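Side-chain contacts in ethylbenzene dehydrogenase alpha-subunit (Aromatoleum aromaticum, PDB 2IVF), which belongs to the molybdopterin oxidoreductase family and carries a molybdenum atom, two pterin guanine dinucleotide ligands and an iron/sulfur cluster: residues A[471-476]-A[797-802]; A[524-529]-A[778-783]; A[782-787]-A[791-796]. One frame throughout, in Å; residues are numbered along the deposited sequence.

Overall arrangement
All three contacts lie on the same side of the chain's centre and meet around the loop between helices 777-781 and 796-800. Contact 3 folds that loop back on itself. Contact 2 sits on the helix before it, sharing H782 and A783, and contact 1 on the helix after it; the centres of contacts 1 and 3 are about 8 Å apart, those of contacts 2 and 3 about 12 Å, and those of contacts 1 and 2 about 15 Å. W797 N, 2.9 Å from A783 O in a probable hydrogen bond, ties the residue that leaves the first helix to the first turn of helix 796-800. None of the residues in these segments is among those lining the iron/sulfur cluster.

Contact 1 of 3, residues A[471-476]-A[797-802]; sequences WGKPGT and WHFDDK
The aliphatic part of K473 lies across one face of the F799 ring, lysine chain and ring crossing obliquely. Its CE does most of the touching: it stands 3.6 Å from F799 CZ, toward the rim, and makes a CH-pi contact 21° off the ring normal. Farther back along the chain, K473 CG comes to 4.1 Å from F799 CD2, so the lysine meets the ring at two points. With CG anti to the carbonyl carbon (chi1 -59°) and every later torsion extended, the lysine runs out straight along the phenyl group and delivers its NZ beyond it, to the carbonyl of G469. F799 reaches over from helix 796-800, its CB directed at the loop. That loop follows helix 454-467, within the molybdopterin oxidoreductase family region, and makes a type II turn from K473 to T476. There K473 O takes both T476 N and T476 OG1, the hydroxyl at 2.6 Å and in the carbonyl plane on a lone pair. At the base of the phenylalanine, G472 CA packs 4.0 Å from F799 CB, while G472 O lies 3.7 Å from F799 CD2, oblique to the ring.

Contact 2 of 3, residues A[524-529]-A[778-783]; sequences STDEMG and SRYAHA
Van der Waals packing between Y780 and the first turn of helix 526-540 makes up most of this contact. D526 crosses the tyrosine obliquely on its CD1/CE1 side, its backbone C over one ring face, its CG 3.6 Å from Y780 CD1 and the carboxylate plane turned 48° from the ring. E527 instead slides past Y780 in the opposite direction, CB against CB at 3.6 Å, and runs on extended from a CG anti to its backbone N (chi1 178°), which carries the carboxylate past Y780 CB to the backbone beyond: E527 OE1 comes 3.5 Å from A781 CA. The polar link across the segments is made by water, which donates to E527 OE2 at 2.9 Å and to Y780 O at 2.6 Å. Ionic partners hold the two carboxylates from outside, D526 OD1 pairing with K803 and E527 OE1 with K234; K234 also bonds A781 O, so one lysine grips both sides. Within the first segment, T525 and M528 form a capping box whose bonds, M528 N to T525 OG1 and T525 N to M528 SD, are both weak. The contact thus sets the N-terminal end of helix 526-540 against the last turn of helix 777-781, with H798 of helix 796-800 packing on E527.

Contact 3 of 3, residues A[782-787]-A[791-796]; sequences HANEVD and PIYPMR. With ACT (acetate ion), chain J.
N784 and R796 cross at about a right angle in the close-packed part of this contact, and the asparagine amide is used at both ends. Its ND2 donates to Y793 O at 2.8 Å, nearly straight at 172° and with the acceptor in the amide plane. The same nitrogen stands over the centre of the Y793 ring, 3.7 Å above it. Its OD1 takes R796 NE at 2.8 Å; the arginine NE meets it from above the amide plane, although OD1 lies in the plane of the guanidinium. Because the arginine chain bends at chi3 (61°), its guanidinium turns back toward the other segment. Beside this, M795 N donates to H782 O at 2.8 Å, and the H782 ring receives P794 CA over one face as a CH-pi contact while I792 CG2 presses on CE1 at 3.3 Å. This loop, joining helices 777-781 and 796-800, doubles back so that A783 lies against M795 and N784 beside R796.

The exposed side is polar. E785, bent at chi2, brings OE2 to 2.6 Å from R796 NH2 through its syn lone pair, in a salt bridge whose second leg to NE is weak; OE1 goes to W797. The apolar fit here is loose: V786 CG1 only brushes I792 CD1 at 4.4 Å, and V786 N binds an acetate probably left from crystallisation.

R796 is shared out among three acceptors: N784 OD1, E785 OE2 and, through NH1, D800. The first two oxygens crowd together, and NE serves both, OE2 only weakly. The two carboxylates probably balance the arginine's charge, and the ND2 bond to Y793 O should limit rotation of the amide, keeping OD1 directed at NE.

Contact 1 of 3, residues A[471-476]-A[797-802]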
loop_
_atom_site.group_PDB
_atom_site.type_symbol
_atom_site.label_atom_id
_atom_site.label_comp_id
_atom_site.label_asym_id
_atom_site.label_seq_id
_atom_site.Cartn_x
_atom_site.Cartn_y
_atom_site.Cartn_z
ATOM N N TRP A 471 8.663 -27.904 11.462
ATOM C CA TRP A 471 8.969 -26.783 12.367
ATOM C C TRP A 471 10.256 -26.993 13.100
ATOM O O TRP A 471 10.788 -28.109 13.133
ATOM C CB TRP A 471 7.774 -26.407 13.273
ATOM C CG TRP A 471 7.473 -27.347 14.392
ATOM C CD1 TRP A 471 8.308 -27.692 15.420
ATOM C CD2 TRP A 471 6.219 -27.989 14.649
ATOM N NE1 TRP A 471 7.645 -28.528 16.281
ATOM C CE2 TRP A 471 6.357 -28.716 15.835
ATOM C CE3 TRP A 471 4.989 -28.018 13.976
ATOM C CZ2 TRP A 471 5.325 -29.498 16.359
ATOM C CZ3 TRP A 471 3.948 -28.754 14.504
ATOM C CH2 TRP A 471 4.118 -29.503 15.684
ATOM N N GLY A 472 10.783 -25.883 13.622
ATOM C CA GLY A 472 12.012 -25.882 14.358
ATOM C C GLY A 472 13.270 -26.018 13.535
ATOM O O GLY A 472 14.347 -26.251 14.087
ATOM N N LYS A 473 13.125 -25.784 12.228
ATOM C CA LYS A 473 14.191 -26.002 11.264
ATOM C C LYS A 473 14.334 -24.797 10.339
ATOM O O LYS A 473 13.375 -24.019 10.106
ATOM C CB LYS A 473 13.884 -27.248 10.442
ATOM C CG LYS A 473 13.724 -28.522 11.239
ATOM C CD LYS A 473 13.054 -29.612 10.362
ATOM C CE LYS A 473 12.922 -30.896 11.175
ATOM N NZ LYS A 473 12.257 -31.978 10.417
ATOM N N PRO A 474 15.548 -24.583 9.862
ATOM C CA PRO A 474 15.721 -23.527 8.877
ATOM C C PRO A 474 14.742 -23.701 7.747
ATOM O O PRO A 474 14.474 -24.833 7.340
ATOM C CB PRO A 474 17.152 -23.735 8.398
ATOM C CG PRO A 474 17.844 -24.314 9.510
ATOM C CD PRO A 474 16.826 -25.233 10.188
ATOM N N GLY A 475 14.162 -22.591 7.291
ATOM C CA GLY A 475 13.176 -22.605 6.251
ATOM C C GLY A 475 11.807 -23.059 6.684
ATOM O O GLY A 475 10.986 -23.373 5.853
ATOM N N THR A 476 11.530 -23.080 7.979
ATOM C CA THR A 476 10.189 -23.312 8.470
ATOM C C THR A 476 9.737 -22.072 9.238
ATOM O O THR A 476 10.528 -21.191 9.547
ATOM C CB THR A 476 10.121 -24.517 9.395
ATOM O OG1 THR A 476 10.869 -24.248 10.599
ATOM C CG2 THR A 476 10.706 -25.757 8.698
ATOM N N TRP A 797 14.401 -24.587 19.786
ATOM C CA TRP A 797 14.591 -25.217 21.112
ATOM C C TRP A 797 13.704 -26.453 21.281
ATOM O O TRP A 797 14.084 -27.458 21.929
ATOM C CB TRP A 797 14.298 -24.215 22.227
ATOM C CG TRP A 797 15.181 -23.028 22.235
ATOM C CD1 TRP A 797 16.428 -22.928 21.687
ATOM C CD2 TRP A 797 14.930 -21.784 22.884
ATOM N NE1 TRP A 797 16.942 -21.676 21.895
ATOM C CE2 TRP A 797 16.053 -20.946 22.632
ATOM C CE3 TRP A 797 13.879 -21.292 23.666
ATOM C CZ2 TRP A 797 16.153 -19.654 23.137
ATOM C CZ3 TRP A 797 13.970 -19.988 24.155
ATOM C CH2 TRP A 797 15.085 -19.176 23.855
ATOM N N HIS A 798 12.498 -26.376 20.746
ATOM C CA HIS A 798 11.617 -27.526 20.776
ATOM C C HIS A 798 12.200 -28.686 19.987
ATOM O O HIS A 798 12.211 -29.822 20.471
ATOM C CB HIS A 798 10.204 -27.176 20.314
ATOM C CG HIS A 798 9.603 -26.040 21.089
ATOM N ND1 HIS A 798 9.414 -26.097 22.448
ATOM C CD2 HIS A 798 9.189 -24.811 20.699
ATOM C CE1 HIS A 798 8.886 -24.955 22.864
ATOM N NE2 HIS A 798 8.740 -24.156 21.819
ATOM N N PHE A 799 12.708 -28.411 18.805
ATOM C CA PHE A 799 13.239 -29.482 17.963
ATOM C C PHE A 799 14.642 -29.956 18.333
ATOM O O PHE A 799 14.843 -31.168 18.600
ATOM C CB PHE A 799 13.162 -29.088 16.482
ATOM C CG PHE A 799 13.748 -30.105 15.591
ATOM C CD1 PHE A 799 13.132 -31.335 15.443
ATOM C CD2 PHE A 799 14.941 -29.847 14.912
ATOM C CE1 PHE A 799 13.690 -32.322 14.631
ATOM C CE2 PHE A 799 15.512 -30.814 14.093
ATOM C CZ PHE A 799 14.895 -32.063 13.961
ATOM N N ASP A 800 15.618 -29.050 18.354
ATOM C CA ASP A 800 17.022 -29.412 18.699
ATOM C C ASP A 800 17.179 -29.828 20.136
ATOM O O ASP A 800 17.901 -30.762 20.436
ATOM C CB ASP A 800 18.001 -28.240 18.458
ATOM C CG ASP A 800 18.365 -28.065 16.974
ATOM O OD1 ASP A 800 18.067 -28.975 16.166
ATOM O OD2 ASP A 800 18.957 -27.028 16.614
ATOM N N ASP A 801 16.569 -29.070 21.031
ATOM C CA ASP A 801 16.785 -29.217 22.458
ATOM C C ASP A 801 15.727 -30.061 23.153
ATOM O O ASP A 801 15.842 -30.386 24.328
ATOM C CB ASP A 801 16.853 -27.824 23.119
ATOM C CG ASP A 801 18.122 -27.075 22.754
ATOM O OD1 ASP A 801 19.049 -27.741 22.246
ATOM O OD2 ASP A 801 18.164 -25.843 22.991
ATOM N N LYS A 802 14.668 -30.361 22.429
ATOM C CA LYS A 802 13.572 -31.149 22.939
ATOM C C LYS A 802 12.860 -30.442 24.074
ATOM O O LYS A 802 12.343 -31.080 24.979
ATOM C CB LYS A 802 14.036 -32.544 23.337
ATOM C CG LYS A 802 14.865 -33.234 22.272
ATOM C CD LYS A 802 14.151 -33.369 20.938
ATOM C CE LYS A 802 15.138 -33.806 19.832
ATOM N NZ LYS A 802 14.483 -33.784 18.498
#

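Contact 2 of 3, residues A[524-529]-A[778-783]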
loop_
_atom_site.group_PDB
_atom_site.type_symbol
_atom_site.label_atom_id
_atom_site.label_comp_id
_atom_site.label_asym_id
_atom_site.label_seq_id
_atom_site.Cartn_x
_atom_site.Cartn_y
_atom_site.Cartn_z
ATOM N N SER A 524 8.590 -27.055 35.093
ATOM C CA SER A 524 8.247 -25.835 34.385
ATOM C C SER A 524 9.478 -25.226 33.742
ATOM O O SER A 524 10.579 -25.387 34.249
ATOM C CB SER A 524 7.647 -24.799 35.337
ATOM O OG SER A 524 6.402 -25.243 35.833
ATOM N N THR A 525 9.260 -24.524 32.630
ATOM C CA THR A 525 10.323 -23.806 31.914
ATOM C C THR A 525 10.241 -22.303 32.135
ATOM O O THR A 525 9.228 -21.755 32.598
ATOM C CB THR A 525 10.220 -24.037 30.418
ATOM O OG1 THR A 525 8.932 -23.599 29.979
ATOM C CG2 THR A 525 10.398 -25.512 30.072
ATOM N N ASP A 526 11.318 -21.622 31.762
ATOM C CA ASP A 526 11.333 -20.163 31.774
ATOM C C ASP A 526 10.128 -19.594 31.036
ATOM O O ASP A 526 9.489 -18.627 31.488
ATOM C CB ASP A 526 12.655 -19.628 31.195
ATOM C CG ASP A 526 13.087 -20.340 29.900
ATOM O OD1 ASP A 526 12.266 -20.933 29.166
ATOM O OD2 ASP A 526 14.297 -20.305 29.624
ATOM N N GLU A 527 9.809 -20.222 29.908
ATOM C CA GLU A 527 8.722 -19.769 29.050
ATOM C C GLU A 527 7.420 -19.746 29.837
ATOM O O GLU A 527 6.625 -18.817 29.732
ATOM C CB GLU A 527 8.596 -20.697 27.843
ATOM C CG GLU A 527 7.460 -20.324 26.927
ATOM C CD GLU A 527 7.429 -21.086 25.629
ATOM O OE1 GLU A 527 6.693 -20.603 24.729
ATOM O OE2 GLU A 527 8.110 -22.136 25.509
ATOM N N MET A 528 7.248 -20.746 30.688
ATOM C CA MET A 528 6.046 -20.869 31.517
ATOM C C MET A 528 6.025 -19.845 32.658
ATOM O O MET A 528 4.977 -19.251 32.976
ATOM C CB MET A 528 5.981 -22.279 32.075
ATOM C CG MET A 528 5.785 -23.320 30.989
ATOM S SD MET A 528 5.908 -24.979 31.625
ATOM C CE MET A 528 6.147 -25.880 30.113
ATOM N N GLY A 529 7.183 -19.616 33.250
ATOM C CA GLY A 529 7.323 -18.590 34.277
ATOM C C GLY A 529 6.967 -17.237 33.702
ATOM O O GLY A 529 6.266 -16.442 34.337
ATOM N N SER A 778 8.080 -12.862 23.573
ATOM C CA SER A 778 8.773 -13.325 22.369
ATOM C C SER A 778 10.092 -14.028 22.644
ATOM O O SER A 778 10.500 -14.905 21.903
ATOM C CB SER A 778 9.038 -12.159 21.429
ATOM O OG SER A 778 7.877 -11.682 20.819
ATOM N N ARG A 779 10.812 -13.577 23.656
ATOM C CA ARG A 779 12.087 -14.146 23.960
ATOM C C ARG A 779 11.953 -15.650 24.159
ATOM O O ARG A 779 12.841 -16.396 23.750
ATOM C CB ARG A 779 12.684 -13.521 25.210
ATOM C CG ARG A 779 13.977 -14.147 25.581
ATOM C CD ARG A 779 14.465 -13.731 26.914
ATOM N NE ARG A 779 15.852 -14.167 27.149
ATOM C CZ ARG A 779 16.934 -13.672 26.525
ATOM N NH1 ARG A 779 16.836 -12.714 25.578
ATOM N NH2 ARG A 779 18.146 -14.145 26.848
ATOM N N TYR A 780 10.836 -16.084 24.763
ATOM C CA TYR A 780 10.639 -17.485 25.083
ATOM C C TYR A 780 9.755 -18.148 24.051
ATOM O O TYR A 780 10.066 -19.258 23.650
ATOM C CB TYR A 780 10.028 -17.655 26.470
ATOM C CG TYR A 780 10.809 -16.917 27.501
ATOM C CD1 TYR A 780 11.983 -17.444 28.006
ATOM C CD2 TYR A 780 10.410 -15.656 27.929
ATOM C CE1 TYR A 780 12.721 -16.752 28.942
ATOM C CE2 TYR A 780 11.154 -14.945 28.867
ATOM C CZ TYR A 780 12.305 -15.498 29.363
ATOM O OH TYR A 780 13.063 -14.771 30.273
ATOM N N ALA A 781 8.720 -17.445 23.572
ATOM C CA ALA A 781 7.763 -18.027 22.645
ATOM C C ALA A 781 8.484 -18.434 21.353
ATOM O O ALA A 781 8.239 -19.499 20.787
ATOM C CB ALA A 781 6.618 -17.049 22.317
ATOM N N HIS A 782 9.318 -17.512 20.868
ATOM C CA HIS A 782 9.984 -17.654 19.596
ATOM C C HIS A 782 10.830 -18.940 19.584
ATOM O O HIS A 782 11.063 -19.559 18.514
ATOM C CB HIS A 782 10.797 -16.385 19.314
ATOM C CG HIS A 782 11.659 -16.485 18.105
ATOM N ND1 HIS A 782 11.155 -16.513 16.818
ATOM C CD2 HIS A 782 12.999 -16.626 17.998
ATOM C CE1 HIS A 782 12.166 -16.635 15.975
ATOM N NE2 HIS A 782 13.291 -16.741 16.667
ATOM N N ALA A 783 11.319 -19.291 20.771
ATOM C CA ALA A 783 11.995 -20.521 21.075
ATOM C C ALA A 783 13.209 -20.767 20.162
ATOM O O ALA A 783 13.392 -21.853 19.595
ATOM C CB ALA A 783 10.995 -21.693 21.085
HETATM O O HOH W 1 10.823 -21.391 25.027
#

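Contact 3 of 3, residues A[782-787]-A[791-796]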
loop_
_atom_site.group_PDB
_atom_site.type_symbol
_atom_site.label_atom_id
_atom_site.label_comp_id
_atom_site.label_asym_id
_atom_site.label_seq_id
_atom_site.Cartn_x
_atom_site.Cartn_y
_atom_site.Cartn_z
ATOM N N HIS A 782 9.318 -17.512 20.868
ATOM C CA HIS A 782 9.984 -17.654 19.596
ATOM C C HIS A 782 10.830 -18.940 19.584
ATOM O O HIS A 782 11.063 -19.559 18.514
ATOM C CB HIS A 782 10.797 -16.385 19.314
ATOM C CG HIS A 782 11.659 -16.485 18.105
ATOM N ND1 HIS A 782 11.155 -16.513 16.818
ATOM C CD2 HIS A 782 12.999 -16.626 17.998
ATOM C CE1 HIS A 782 12.166 -16.635 15.975
ATOM N NE2 HIS A 782 13.291 -16.741 16.667
ATOM N N ALA A 783 11.319 -19.291 20.771
ATOM C CA ALA A 783 11.995 -20.521 21.075
ATOM C C ALA A 783 13.209 -20.767 20.162
ATOM O O ALA A 783 13.392 -21.853 19.595
ATOM C CB ALA A 783 10.995 -21.693 21.085
ATOM N N ASN A 784 13.989 -19.699 19.999
ATOM C CA ASN A 784 15.282 -19.703 19.295
ATOM C C ASN A 784 16.004 -18.406 19.676
ATOM O O ASN A 784 15.348 -17.426 20.098
ATOM C CB ASN A 784 15.102 -19.768 17.788
ATOM C CG ASN A 784 16.331 -20.280 17.082
ATOM O OD1 ASN A 784 17.328 -20.648 17.712
ATOM N ND2 ASN A 784 16.271 -20.326 15.784
ATOM N N GLU A 785 17.324 -18.392 19.570
ATOM C CA GLU A 785 18.049 -17.171 19.818
ATOM C C GLU A 785 18.211 -16.488 18.489
ATOM O O GLU A 785 18.033 -17.129 17.418
ATOM C CB GLU A 785 19.384 -17.362 20.551
ATOM C CG GLU A 785 20.301 -18.417 20.093
ATOM C CD GLU A 785 19.841 -19.851 20.420
ATOM O OE1 GLU A 785 19.574 -20.225 21.594
ATOM O OE2 GLU A 785 19.784 -20.594 19.445
ATOM N N VAL A 786 18.450 -15.190 18.544
ATOM C CA VAL A 786 18.714 -14.417 17.330
ATOM C C VAL A 786 20.208 -14.484 17.037
ATOM O O VAL A 786 21.016 -14.278 17.927
ATOM C CB VAL A 786 18.263 -12.952 17.480
ATOM C CG1 VAL A 786 18.711 -12.157 16.273
ATOM C CG2 VAL A 786 16.696 -12.824 17.750
ATOM N N ASP A 787 20.557 -14.836 15.799
ATOM C CA ASP A 787 21.925 -14.891 15.317
ATOM C C ASP A 787 21.892 -14.084 14.004
ATOM O O ASP A 787 21.309 -14.493 13.006
ATOM C CB ASP A 787 22.358 -16.319 15.061
ATOM C CG ASP A 787 23.730 -16.410 14.428
ATOM O OD1 ASP A 787 24.281 -15.374 13.955
ATOM O OD2 ASP A 787 24.277 -17.514 14.384
ATOM N N PRO A 791 19.122 -16.360 8.862
ATOM C CA PRO A 791 17.730 -16.046 8.996
ATOM C C PRO A 791 17.123 -16.503 10.333
ATOM O O PRO A 791 17.524 -17.519 10.924
ATOM C CB PRO A 791 17.076 -16.752 7.803
ATOM C CG PRO A 791 18.138 -16.885 6.796
ATOM C CD PRO A 791 19.385 -17.115 7.615
ATOM N N ILE A 792 16.279 -15.629 10.846
ATOM C CA ILE A 792 15.536 -15.864 12.064
ATOM C C ILE A 792 14.500 -16.900 11.723
ATOM O O ILE A 792 13.856 -16.746 10.744
ATOM C CB ILE A 792 14.870 -14.578 12.555
ATOM C CG1 ILE A 792 15.939 -13.600 13.076
ATOM C CG2 ILE A 792 13.827 -14.885 13.695
ATOM C CD1 ILE A 792 15.440 -12.210 13.391
ATOM N N TYR A 793 14.376 -17.953 12.529
ATOM C CA TYR A 793 13.251 -18.899 12.404
ATOM C C TYR A 793 12.954 -19.399 13.818
ATOM O O TYR A 793 13.834 -19.405 14.681
ATOM C CB TYR A 793 13.567 -20.090 11.464
ATOM C CG TYR A 793 14.637 -21.006 11.969
ATOM C CD1 TYR A 793 15.972 -20.769 11.662
ATOM C CD2 TYR A 793 14.342 -22.128 12.729
ATOM C CE1 TYR A 793 16.960 -21.618 12.097
ATOM C CE2 TYR A 793 15.323 -22.944 13.212
ATOM C CZ TYR A 793 16.623 -22.704 12.876
ATOM O OH TYR A 793 17.592 -23.516 13.329
ATOM N N PRO A 794 11.705 -19.781 14.063
ATOM C CA PRO A 794 11.327 -20.165 15.432
ATOM C C PRO A 794 11.359 -21.640 15.725
ATOM O O PRO A 794 11.490 -22.462 14.825
ATOM C CB PRO A 794 9.874 -19.683 15.506
ATOM C CG PRO A 794 9.346 -20.069 14.167
ATOM C CD PRO A 794 10.537 -19.831 13.166
ATOM N N MET A 795 11.235 -21.948 17.013
ATOM C CA MET A 795 10.939 -23.272 17.541
ATOM C C MET A 795 12.109 -24.223 17.584
ATOM O O MET A 795 11.935 -25.409 17.929
ATOM C CB MET A 795 9.742 -23.897 16.836
ATOM C CG MET A 795 8.513 -22.992 16.829
ATOM S SD MET A 795 7.083 -23.792 16.104
ATOM C CE MET A 795 6.681 -24.960 17.392
ATOM N N ARG A 796 13.314 -23.710 17.299
ATOM C CA ARG A 796 14.520 -24.531 17.332
ATOM C C ARG A 796 14.706 -25.249 18.677
ATOM O O ARG A 796 15.174 -26.348 18.707
ATOM C CB ARG A 796 15.746 -23.684 17.066
ATOM C CG ARG A 796 16.947 -24.504 16.637
ATOM C CD ARG A 796 18.231 -23.691 16.565
ATOM N NE ARG A 796 18.579 -23.134 17.861
ATOM C CZ ARG A 796 19.178 -23.786 18.849
ATOM N NH1 ARG A 796 19.533 -25.069 18.742
ATOM N NH2 ARG A 796 19.456 -23.123 19.957
HETATM C C ACT J . 19.711 -14.018 21.888
HETATM O O ACT J . 18.758 -14.093 21.059
HETATM O OXT ACT J . 20.551 -13.075 21.740
HETATM C CH3 ACT J . 19.846 -14.995 23.026
#